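Local atomic coordinates of putative oxidoreductase (Yersinia pestis, PDB entry 3KUX), a protein that is a putative oxidoreductase that probably uses NAD or NADP bound by its N-terminal Rossmann-fold domain to oxidise or reduce a substrate not yet identified. Residues A[204-216]-A[225-237]. Sequence-based numbering, arbitrary orientation.
Sequences MLRPGSQSVDYFH and RVVLHSTVLAAAE
With chi1 at 80°, the CG of Phe215 sits between its backbone N and carbonyl carbon, and the ring swings over the neighbouring strand, where Ser230 CB lies over its face, 4.0 Å from the ring centroid, in a CH-pi contact. Tyr214 and His229 instead both carry CG anti to the backbone N; their rings meet on the other face of the sheet with planes nearly perpendicular, Tyr214 CE1 coming to 3.6 Å from His229 CE1. His216 joins this aromatic cluster and rests its NE2 against Val227 CG1. Between the two strands, Phe215 and Ser230 form an antiparallel hydrogen-bonded pair: Phe215 N gives to Ser230 O at 3.1 Å, and Ser230 N returns a bond to Phe215 O at 2.9 Å. Where strand 224-231 ends beside the loop leading into strand 214-221, Val232 CG2 packs over the centre of the Arg206 guanidinium, 3.8 Å from CZ, and also touches Asp213 CB. Ser209 OG and the carbonyl of Arg159 hold that guanidinium, the serine accepting from Arg206 NE in the guanidinium plane and in turn donating a hydrogen bond to Asp213 OD2. The Asp213 carboxylate also takes the backbone N of Leu205 on OD1 and that of Arg206 on OD2, pinning the loop, whose Arg206–Ser209 corner is a type II turn. In the C-terminal alpha/beta domain, this is the open end of the hairpin 214-221/224-231. Strand 197-203 flanks it through a classic bulge of Asp213 and Tyr214 facing Gly203, and strand 148-156 borders the other side, stacking His154 on His229. Helix 176-192 covers the Phe215 face, with Trp177 edge-to-face against that ring and Leu180 on Ser230.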
loop_
_atom_site.group_PDB
_atom_site.type_symbol
_atom_site.label_atom_id
_atom_site.label_comp_id
_atom_site.label_asym_id
_atom_site.label_seq_id
_atom_site.Cartn_x
_atom_site.Cartn_y
_atom_site.Cartn_z
HETATM N N MSE A 204 -15.718 14.733 -9.477
HETATM C CA MSE A 204 -15.205 15.925 -8.822
HETATM C C MSE A 204 -16.371 16.652 -8.173
HETATM O O MSE A 204 -17.083 17.419 -8.821
HETATM C CB MSE A 204 -14.493 16.831 -9.816
HETATM C CG MSE A 204 -13.092 16.362 -10.135
HETATM SE SE MSE A 204 -12.117 17.657 -11.205
HETATM C CE MSE A 204 -12.836 19.295 -10.421
ATOM N N LEU A 205 -16.561 16.387 -6.885
ATOM C CA LEU A 205 -17.722 16.877 -6.158
ATOM C C LEU A 205 -17.412 18.132 -5.360
ATOM O O LEU A 205 -18.321 18.884 -5.002
ATOM C CB LEU A 205 -18.260 15.790 -5.230
ATOM C CG LEU A 205 -19.252 14.802 -5.842
ATOM C CD1 LEU A 205 -19.057 14.688 -7.342
ATOM C CD2 LEU A 205 -19.144 13.444 -5.150
ATOM N N ARG A 206 -16.130 18.355 -5.082
ATOM C CA ARG A 206 -15.709 19.543 -4.349
ATOM C C ARG A 206 -15.448 20.726 -5.273
ATOM O O ARG A 206 -14.591 20.648 -6.152
ATOM C CB ARG A 206 -14.457 19.250 -3.532
ATOM C CG ARG A 206 -13.923 20.460 -2.794
ATOM C CD ARG A 206 -12.657 20.122 -2.053
ATOM N NE ARG A 206 -11.714 19.450 -2.938
ATOM C CZ ARG A 206 -10.609 18.838 -2.531
ATOM N NH1 ARG A 206 -10.298 18.813 -1.244
ATOM N NH2 ARG A 206 -9.816 18.248 -3.413
ATOM N N PRO A 207 -16.189 21.831 -5.079
ATOM C CA PRO A 207 -15.912 23.057 -5.830
ATOM C C PRO A 207 -14.472 23.486 -5.592
ATOM O O PRO A 207 -14.055 23.625 -4.440
ATOM C CB PRO A 207 -16.870 24.078 -5.209
ATOM C CG PRO A 207 -17.979 23.258 -4.638
ATOM C CD PRO A 207 -17.329 21.989 -4.158
ATOM N N GLY A 208 -13.712 23.672 -6.666
ATOM C CA GLY A 208 -12.315 24.066 -6.538
ATOM C C GLY A 208 -11.334 22.921 -6.713
ATOM O O GLY A 208 -10.132 23.147 -6.856
ATOM N N SER A 209 -11.837 21.687 -6.695
ATOM C CA SER A 209 -10.993 20.523 -6.957
ATOM C C SER A 209 -10.362 20.637 -8.342
ATOM O O SER A 209 -10.988 21.137 -9.280
ATOM C CB SER A 209 -11.797 19.225 -6.856
ATOM O OG SER A 209 -11.993 18.838 -5.507
ATOM N N GLN A 210 -9.121 20.178 -8.465
ATOM C CA GLN A 210 -8.426 20.203 -9.750
ATOM C C GLN A 210 -8.290 18.797 -10.328
ATOM O O GLN A 210 -8.141 18.622 -11.539
ATOM C CB GLN A 210 -7.051 20.866 -9.612
ATOM C CG GLN A 210 -7.100 22.384 -9.422
ATOM C CD GLN A 210 -7.732 23.104 -10.606
ATOM O OE1 GLN A 210 -7.613 22.666 -11.753
ATOM N NE2 GLN A 210 -8.407 24.217 -10.329
ATOM N N SER A 211 -8.354 17.801 -9.450
ATOM C CA SER A 211 -8.242 16.405 -9.849
ATOM C C SER A 211 -9.448 15.636 -9.340
ATOM O O SER A 211 -10.284 16.184 -8.624
ATOM C CB SER A 211 -6.981 15.797 -9.256
ATOM O OG SER A 211 -6.055 16.811 -8.910
ATOM N N VAL A 212 -9.535 14.363 -9.708
ATOM C CA VAL A 212 -10.599 13.512 -9.198
ATOM C C VAL A 212 -10.600 13.572 -7.672
ATOM O O VAL A 212 -9.556 13.401 -7.039
ATOM C CB VAL A 212 -10.426 12.052 -9.661
ATOM C CG1 VAL A 212 -11.532 11.177 -9.090
ATOM C CG2 VAL A 212 -10.413 11.977 -11.180
ATOM N N ASP A 213 -11.766 13.836 -7.088
ATOM C CA ASP A 213 -11.892 13.942 -5.639
ATOM C C ASP A 213 -12.969 12.997 -5.128
ATOM O O ASP A 213 -13.421 13.116 -3.991
ATOM C CB ASP A 213 -12.223 15.380 -5.229
ATOM C CG ASP A 213 -13.649 15.782 -5.594
ATOM O OD1 ASP A 213 -14.505 14.883 -5.742
ATOM O OD2 ASP A 213 -13.920 16.997 -5.726
ATOM N N TYR A 214 -13.378 12.059 -5.979
ATOM C CA TYR A 214 -14.426 11.100 -5.652
ATOM C C TYR A 214 -14.303 9.885 -6.559
ATOM O O TYR A 214 -14.048 10.023 -7.756
ATOM C CB TYR A 214 -15.802 11.745 -5.847
ATOM C CG TYR A 214 -16.981 10.778 -5.813
ATOM C CD1 TYR A 214 -17.701 10.567 -4.642
ATOM C CD2 TYR A 214 -17.381 10.097 -6.954
ATOM C CE1 TYR A 214 -18.777 9.697 -4.611
ATOM C CE2 TYR A 214 -18.455 9.226 -6.933
ATOM C CZ TYR A 214 -19.150 9.027 -5.761
ATOM O OH TYR A 214 -20.224 8.155 -5.737
ATOM N N PHE A 215 -14.477 8.693 -5.997
ATOM C CA PHE A 215 -14.559 7.491 -6.826
ATOM C C PHE A 215 -15.355 6.381 -6.165
ATOM O O PHE A 215 -15.270 6.176 -4.955
ATOM C CB PHE A 215 -13.170 6.995 -7.260
ATOM C CG PHE A 215 -12.430 6.217 -6.211
ATOM C CD1 PHE A 215 -12.846 4.951 -5.843
ATOM C CD2 PHE A 215 -11.289 6.738 -5.621
ATOM C CE1 PHE A 215 -12.151 4.224 -4.881
ATOM C CE2 PHE A 215 -10.589 6.018 -4.659
ATOM C CZ PHE A 215 -11.021 4.760 -4.291
ATOM N N HIS A 216 -16.130 5.675 -6.980
ATOM C CA HIS A 216 -16.984 4.593 -6.510
ATOM C C HIS A 216 -16.817 3.411 -7.458
ATOM O O HIS A 216 -17.292 3.446 -8.593
ATOM C CB HIS A 216 -18.436 5.074 -6.484
ATOM C CG HIS A 216 -19.382 4.130 -5.813
ATOM N ND1 HIS A 216 -20.271 3.345 -6.514
ATOM C CD2 HIS A 216 -19.597 3.862 -4.502
ATOM C CE1 HIS A 216 -20.985 2.626 -5.666
ATOM N NE2 HIS A 216 -20.595 2.919 -4.438
ATOM N N ARG A 225 -20.155 -9.254 -4.602
ATOM C CA ARG A 225 -19.893 -7.872 -5.011
ATOM C C ARG A 225 -18.888 -7.204 -4.076
ATOM O O ARG A 225 -18.939 -7.386 -2.857
ATOM C CB ARG A 225 -21.176 -7.043 -5.048
ATOM C CG ARG A 225 -22.237 -7.547 -6.003
ATOM C CD ARG A 225 -21.770 -7.586 -7.443
ATOM N NE ARG A 225 -22.222 -8.829 -8.068
ATOM C CZ ARG A 225 -23.338 -8.956 -8.779
ATOM N NH1 ARG A 225 -24.120 -7.911 -8.986
ATOM N NH2 ARG A 225 -23.667 -10.132 -9.289
ATOM N N VAL A 226 -17.979 -6.428 -4.658
ATOM C CA VAL A 226 -17.019 -5.646 -3.888
ATOM C C VAL A 226 -17.149 -4.164 -4.233
ATOM O O VAL A 226 -17.058 -3.788 -5.398
ATOM C CB VAL A 226 -15.579 -6.099 -4.182
ATOM C CG1 VAL A 226 -14.580 -5.073 -3.671
ATOM C CG2 VAL A 226 -15.314 -7.469 -3.570
ATOM N N VAL A 227 -17.368 -3.322 -3.229
ATOM C CA VAL A 227 -17.498 -1.893 -3.483
ATOM C C VAL A 227 -16.371 -1.104 -2.832
ATOM O O VAL A 227 -16.220 -1.111 -1.609
ATOM C CB VAL A 227 -18.859 -1.343 -3.011
ATOM C CG1 VAL A 227 -18.899 0.182 -3.140
ATOM C CG2 VAL A 227 -19.982 -1.967 -3.815
ATOM N N LEU A 228 -15.577 -0.427 -3.656
ATOM C CA LEU A 228 -14.492 0.410 -3.160
ATOM C C LEU A 228 -14.884 1.861 -3.372
ATOM O O LEU A 228 -15.318 2.228 -4.459
ATOM C CB LEU A 228 -13.188 0.107 -3.900
ATOM C CG LEU A 228 -12.843 -1.360 -4.157
ATOM C CD1 LEU A 228 -11.503 -1.475 -4.883
ATOM C CD2 LEU A 228 -12.832 -2.163 -2.864
ATOM N N HIS A 229 -14.719 2.690 -2.348
ATOM C CA HIS A 229 -15.256 4.039 -2.394
ATOM C C HIS A 229 -14.385 5.046 -1.642
ATOM O O HIS A 229 -13.870 4.756 -0.564
ATOM C CB HIS A 229 -16.680 4.039 -1.812
ATOM C CG HIS A 229 -17.382 5.359 -1.921
ATOM N ND1 HIS A 229 -18.554 5.520 -2.626
ATOM C CD2 HIS A 229 -17.074 6.577 -1.417
ATOM C CE1 HIS A 229 -18.940 6.783 -2.553
ATOM N NE2 HIS A 229 -18.059 7.445 -1.826
ATOM N N SER A 230 -14.227 6.237 -2.207
ATOM C CA SER A 230 -13.553 7.314 -1.487
ATOM C C SER A 230 -14.131 8.684 -1.843
ATOM O O SER A 230 -14.777 8.846 -2.883
ATOM C CB SER A 230 -12.049 7.282 -1.742
ATOM O OG SER A 230 -11.370 8.060 -0.778
ATOM N N THR A 231 -13.895 9.663 -0.973
ATOM C CA THR A 231 -14.421 11.011 -1.168
ATOM C C THR A 231 -13.742 12.001 -0.221
ATOM O O THR A 231 -13.246 11.610 0.833
ATOM C CB THR A 231 -15.939 11.045 -0.924
ATOM O OG1 THR A 231 -16.445 12.358 -1.193
ATOM C CG2 THR A 231 -16.254 10.677 0.517
ATOM N N VAL A 232 -13.724 13.279 -0.597
ATOM C CA VAL A 232 -13.164 14.335 0.253
ATOM C C VAL A 232 -14.252 15.200 0.877
ATOM O O VAL A 232 -13.959 16.169 1.576
ATOM C CB VAL A 232 -12.195 15.257 -0.519
ATOM C CG1 VAL A 232 -10.989 14.477 -1.013
ATOM C CG2 VAL A 232 -12.914 15.955 -1.677
ATOM N N LEU A 233 -15.508 14.860 0.610
ATOM C CA LEU A 233 -16.630 15.580 1.199
ATOM C C LEU A 233 -17.525 14.642 1.997
ATOM O O LEU A 233 -18.647 14.337 1.590
ATOM C CB LEU A 233 -17.443 16.280 0.121
ATOM C CG LEU A 233 -16.821 17.540 -0.468
ATOM C CD1 LEU A 233 -17.777 18.149 -1.476
ATOM C CD2 LEU A 233 -16.508 18.528 0.642
ATOM N N ALA A 234 -17.011 14.179 3.131
ATOM C CA ALA A 234 -17.772 13.340 4.038
ATOM C C ALA A 234 -17.541 13.805 5.474
ATOM O O ALA A 234 -16.688 13.271 6.179
ATOM C CB ALA A 234 -17.372 11.893 3.873
ATOM N N ALA A 235 -18.297 14.813 5.896
ATOM C CA ALA A 235 -18.175 15.357 7.242
ATOM C C ALA A 235 -18.343 14.268 8.297
ATOM O O ALA A 235 -17.580 14.198 9.264
ATOM C CB ALA A 235 -19.194 16.468 7.454
ATOM N N ALA A 236 -19.348 13.420 8.105
ATOM C CA ALA A 236 -19.616 12.335 9.045
ATOM C C ALA A 236 -18.746 11.115 8.757
ATOM O O ALA A 236 -18.570 10.710 7.608
ATOM C CB ALA A 236 -21.092 11.962 9.027
ATOM N N GLU A 237 -18.198 10.535 9.814
ATOM C CA GLU A 237 -17.382 9.343 9.693
ATOM C C GLU A 237 -18.238 8.186 9.173
ATOM O O GLU A 237 -19.330 7.940 9.686
ATOM C CB GLU A 237 -16.785 9.006 11.061
ATOM C CG GLU A 237 -15.687 7.964 11.043
ATOM C CD GLU A 237 -14.636 8.206 12.118
ATOM O OE1 GLU A 237 -14.954 8.881 13.124
ATOM O OE2 GLU A 237 -13.491 7.723 11.947
#